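Local coordinates for alginate biosynthesis protein AlgX (Pseudomonas aeruginosa, PDB 4KNC) that takes part in the O-acetylation of the exopolysaccharide alginate and protects the polymer from degradation as it crosses the periplasm, at residues A[85-94]-A[107-118]. Residues are numbered along the deposited sequence; the frame is centred on the assembly and turned at random.
Sequences YQPTRGLVNR and YELAKKNYLATI
Leu91 sits as a knob among Tyr107, Ala110, Lys111 and Tyr114 on one face of helix 107-123. Its CD2 branch lies 3.6 Å from Lys111 N and 3.9 Å from Ala110 CB, while CD1 meets the Tyr114 ring obliquely. Next to Leu91, Tyr114 reaches across to the loop past Pro87, with CG anti to its own backbone N (chi1 -179°), bringing its hydroxyl to the end of strand 80-85. There Tyr114 OH donates to Tyr85 O over 2.5 Å, nearly in line with the carbonyl (C=O...O angle 163°). The Tyr85 and Tyr114 rings lie near parallel, 24° between planes, but are slid apart, centroids 5.4 Å distant. Thr117 CG2 packs against Tyr85 CE2 at 3.5 Å, and Ile118 CD1 abuts CD2 of the same ring.

Against this buried part, the Arg94 end faces solvent more. Arg94 extends across Tyr107, its CD 4.0 Å from the ring centroid in a CH-pi contact and its guanidinium near parallel to the ring, over the CB and CD2 side rather than the centre. Glu108 OE2, 4.6 Å from Arg94 NH1, acts through charge alone, whereas Asp136 forms a salt bridge with Arg94.

Within the SGNH hydrolase-like domain, the contact joins helix 107-123 to the loop and helix 89-93 that follow strand 80-85, an outermost strand of the parallel sheet, where Gln86 NE2 hydrogen-bonds to Asn244 OD1 beside the probable nucleophile Ser243.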
# COMPACT_ATOMS: atom_id res chain seq x y z
N TYR A 85 -5.05 5.08 7.65
CA TYR A 85 -5.89 3.90 7.67
C TYR A 85 -7.29 4.34 7.24
O TYR A 85 -8.09 4.75 8.08
CB TYR A 85 -5.92 3.34 9.09
CG TYR A 85 -6.42 1.91 9.28
CD1 TYR A 85 -5.90 0.85 8.54
CD2 TYR A 85 -7.37 1.62 10.26
CE1 TYR A 85 -6.33 -0.46 8.75
CE2 TYR A 85 -7.80 0.31 10.48
CZ TYR A 85 -7.28 -0.72 9.73
OH TYR A 85 -7.73 -1.99 9.96
N GLN A 86 -7.55 4.28 5.94
CA GLN A 86 -8.78 4.86 5.39
C GLN A 86 -10.02 4.21 6.02
O GLN A 86 -10.15 2.99 6.04
CB GLN A 86 -8.81 4.71 3.86
CG GLN A 86 -9.79 5.67 3.17
CD GLN A 86 -10.00 5.33 1.68
OE1 GLN A 86 -9.90 4.16 1.28
NE2 GLN A 86 -10.29 6.35 0.87
N PRO A 87 -10.91 5.02 6.59
CA PRO A 87 -12.07 4.45 7.28
C PRO A 87 -13.14 3.91 6.31
O PRO A 87 -13.14 4.25 5.13
CB PRO A 87 -12.61 5.63 8.10
CG PRO A 87 -12.15 6.86 7.32
CD PRO A 87 -10.80 6.48 6.77
N THR A 88 -14.04 3.09 6.81
CA THR A 88 -15.01 2.45 5.92
C THR A 88 -16.11 3.41 5.47
O THR A 88 -16.35 4.46 6.08
CB THR A 88 -15.61 1.17 6.53
OG1 THR A 88 -16.19 1.47 7.81
CG2 THR A 88 -14.52 0.10 6.70
N ARG A 89 -16.77 3.07 4.37
CA ARG A 89 -17.89 3.84 3.87
C ARG A 89 -19.01 3.78 4.89
O ARG A 89 -19.79 4.72 5.03
CB ARG A 89 -18.34 3.30 2.50
CG ARG A 89 -17.23 3.35 1.45
CD ARG A 89 -17.62 2.68 0.12
NE ARG A 89 -18.56 3.49 -0.67
CZ ARG A 89 -19.87 3.28 -0.72
NH1 ARG A 89 -20.42 2.30 -0.01
NH2 ARG A 89 -20.64 4.06 -1.48
N GLY A 90 -19.10 2.67 5.61
CA GLY A 90 -20.14 2.52 6.62
C GLY A 90 -19.90 3.46 7.80
O GLY A 90 -20.85 4.09 8.29
N LEU A 91 -18.65 3.57 8.26
CA LEU A 91 -18.34 4.46 9.38
C LEU A 91 -18.56 5.91 9.02
O LEU A 91 -19.03 6.69 9.84
CB LEU A 91 -16.91 4.26 9.89
CG LEU A 91 -16.67 2.97 10.67
CD1 LEU A 91 -15.18 2.67 10.73
CD2 LEU A 91 -17.28 3.05 12.06
N VAL A 92 -18.23 6.30 7.80
CA VAL A 92 -18.32 7.72 7.47
C VAL A 92 -19.72 8.10 6.98
O VAL A 92 -20.31 9.10 7.42
CB VAL A 92 -17.27 8.13 6.42
CG1 VAL A 92 -17.48 9.57 6.03
CG2 VAL A 92 -15.86 7.94 6.97
N ASN A 93 -20.24 7.29 6.07
CA ASN A 93 -21.52 7.59 5.44
C ASN A 93 -22.66 6.71 5.93
O ASN A 93 -23.60 6.42 5.19
CB ASN A 93 -21.39 7.53 3.92
CG ASN A 93 -20.64 8.73 3.35
OD1 ASN A 93 -19.57 8.59 2.75
ND2 ASN A 93 -21.23 9.92 3.52
N ARG A 94 -22.55 6.27 7.19
CA ARG A 94 -23.66 5.64 7.90
C ARG A 94 -25.04 6.20 7.53
O ARG A 94 -25.96 5.44 7.22
CB ARG A 94 -23.46 5.77 9.42
CG ARG A 94 -24.52 5.06 10.24
CD ARG A 94 -24.44 5.43 11.71
NE ARG A 94 -25.23 4.51 12.53
CZ ARG A 94 -25.44 4.67 13.83
NH1 ARG A 94 -24.93 5.72 14.46
NH2 ARG A 94 -26.17 3.78 14.50
N TYR A 107 -22.87 0.03 14.15
CA TYR A 107 -21.96 1.16 14.01
C TYR A 107 -21.03 1.39 15.20
O TYR A 107 -19.83 1.65 15.03
CB TYR A 107 -22.74 2.44 13.69
CG TYR A 107 -21.91 3.70 13.82
CD1 TYR A 107 -21.08 4.11 12.80
CD2 TYR A 107 -21.97 4.47 14.97
CE1 TYR A 107 -20.32 5.26 12.91
CE2 TYR A 107 -21.21 5.63 15.10
CZ TYR A 107 -20.38 6.02 14.06
OH TYR A 107 -19.61 7.15 14.17
N GLU A 108 -21.56 1.29 16.42
CA GLU A 108 -20.75 1.57 17.60
C GLU A 108 -19.66 0.51 17.75
O GLU A 108 -18.53 0.81 18.14
CB GLU A 108 -21.60 1.68 18.87
CG GLU A 108 -22.60 2.84 18.88
CD GLU A 108 -21.92 4.21 18.81
OE1 GLU A 108 -20.74 4.30 19.19
OE2 GLU A 108 -22.56 5.19 18.36
N LEU A 109 -19.99 -0.73 17.42
CA LEU A 109 -19.02 -1.81 17.52
C LEU A 109 -17.89 -1.62 16.51
O LEU A 109 -16.71 -1.80 16.83
CB LEU A 109 -19.68 -3.16 17.30
CG LEU A 109 -18.73 -4.34 17.42
CD1 LEU A 109 -18.12 -4.32 18.81
CD2 LEU A 109 -19.46 -5.64 17.13
N ALA A 110 -18.28 -1.26 15.28
CA ALA A 110 -17.31 -0.99 14.22
C ALA A 110 -16.37 0.15 14.62
O ALA A 110 -15.16 0.03 14.49
CB ALA A 110 -18.03 -0.66 12.90
N LYS A 111 -16.95 1.24 15.10
CA LYS A 111 -16.16 2.42 15.49
C LYS A 111 -15.19 2.12 16.62
O LYS A 111 -14.03 2.54 16.61
CB LYS A 111 -17.10 3.56 15.89
CG LYS A 111 -16.39 4.75 16.54
CD LYS A 111 -17.37 5.83 16.93
CE LYS A 111 -16.66 6.96 17.69
NZ LYS A 111 -17.60 8.09 17.96
N LYS A 112 -15.68 1.37 17.61
CA LYS A 112 -14.88 0.95 18.75
C LYS A 112 -13.69 0.10 18.27
O LYS A 112 -12.54 0.34 18.64
CB LYS A 112 -15.78 0.13 19.69
CG LYS A 112 -15.17 -0.22 21.01
CD LYS A 112 -15.88 -1.40 21.67
CE LYS A 112 -17.32 -1.09 21.99
NZ LYS A 112 -18.07 -2.34 22.30
N ASN A 113 -13.97 -0.88 17.43
CA ASN A 113 -12.90 -1.75 16.92
C ASN A 113 -11.88 -1.01 16.06
O ASN A 113 -10.66 -1.22 16.18
CB ASN A 113 -13.50 -2.96 16.22
CG ASN A 113 -14.11 -3.94 17.20
OD1 ASN A 113 -13.72 -3.96 18.37
ND2 ASN A 113 -15.06 -4.74 16.74
N TYR A 114 -12.37 -0.12 15.21
CA TYR A 114 -11.52 0.75 14.42
C TYR A 114 -10.58 1.58 15.32
O TYR A 114 -9.35 1.58 15.13
CB TYR A 114 -12.37 1.67 13.54
CG TYR A 114 -11.56 2.60 12.66
CD1 TYR A 114 -11.18 3.86 13.12
CD2 TYR A 114 -11.17 2.22 11.38
CE1 TYR A 114 -10.43 4.72 12.32
CE2 TYR A 114 -10.42 3.07 10.57
CZ TYR A 114 -10.06 4.33 11.05
OH TYR A 114 -9.31 5.17 10.26
N LEU A 115 -11.15 2.25 16.32
CA LEU A 115 -10.34 3.10 17.21
C LEU A 115 -9.28 2.30 17.97
O LEU A 115 -8.13 2.76 18.13
CB LEU A 115 -11.24 3.85 18.20
CG LEU A 115 -12.03 4.99 17.58
CD1 LEU A 115 -13.07 5.49 18.55
CD2 LEU A 115 -11.09 6.12 17.14
N ALA A 116 -9.67 1.11 18.42
CA ALA A 116 -8.72 0.18 19.04
C ALA A 116 -7.55 -0.14 18.09
O ALA A 116 -6.39 -0.20 18.52
CB ALA A 116 -9.44 -1.11 19.47
N THR A 117 -7.86 -0.33 16.81
CA THR A 117 -6.83 -0.60 15.81
C THR A 117 -5.87 0.57 15.61
O THR A 117 -4.65 0.40 15.52
CB THR A 117 -7.48 -1.00 14.46
OG1 THR A 117 -8.21 -2.21 14.63
CG2 THR A 117 -6.43 -1.19 13.37
N ILE A 118 -6.43 1.77 15.52
CA ILE A 118 -5.65 3.01 15.52
C ILE A 118 -4.67 3.06 16.71
O ILE A 118 -3.47 3.38 16.56
CB ILE A 118 -6.59 4.23 15.61
CG1 ILE A 118 -7.45 4.33 14.34
CG2 ILE A 118 -5.80 5.50 15.81
CD1 ILE A 118 -6.65 4.34 13.05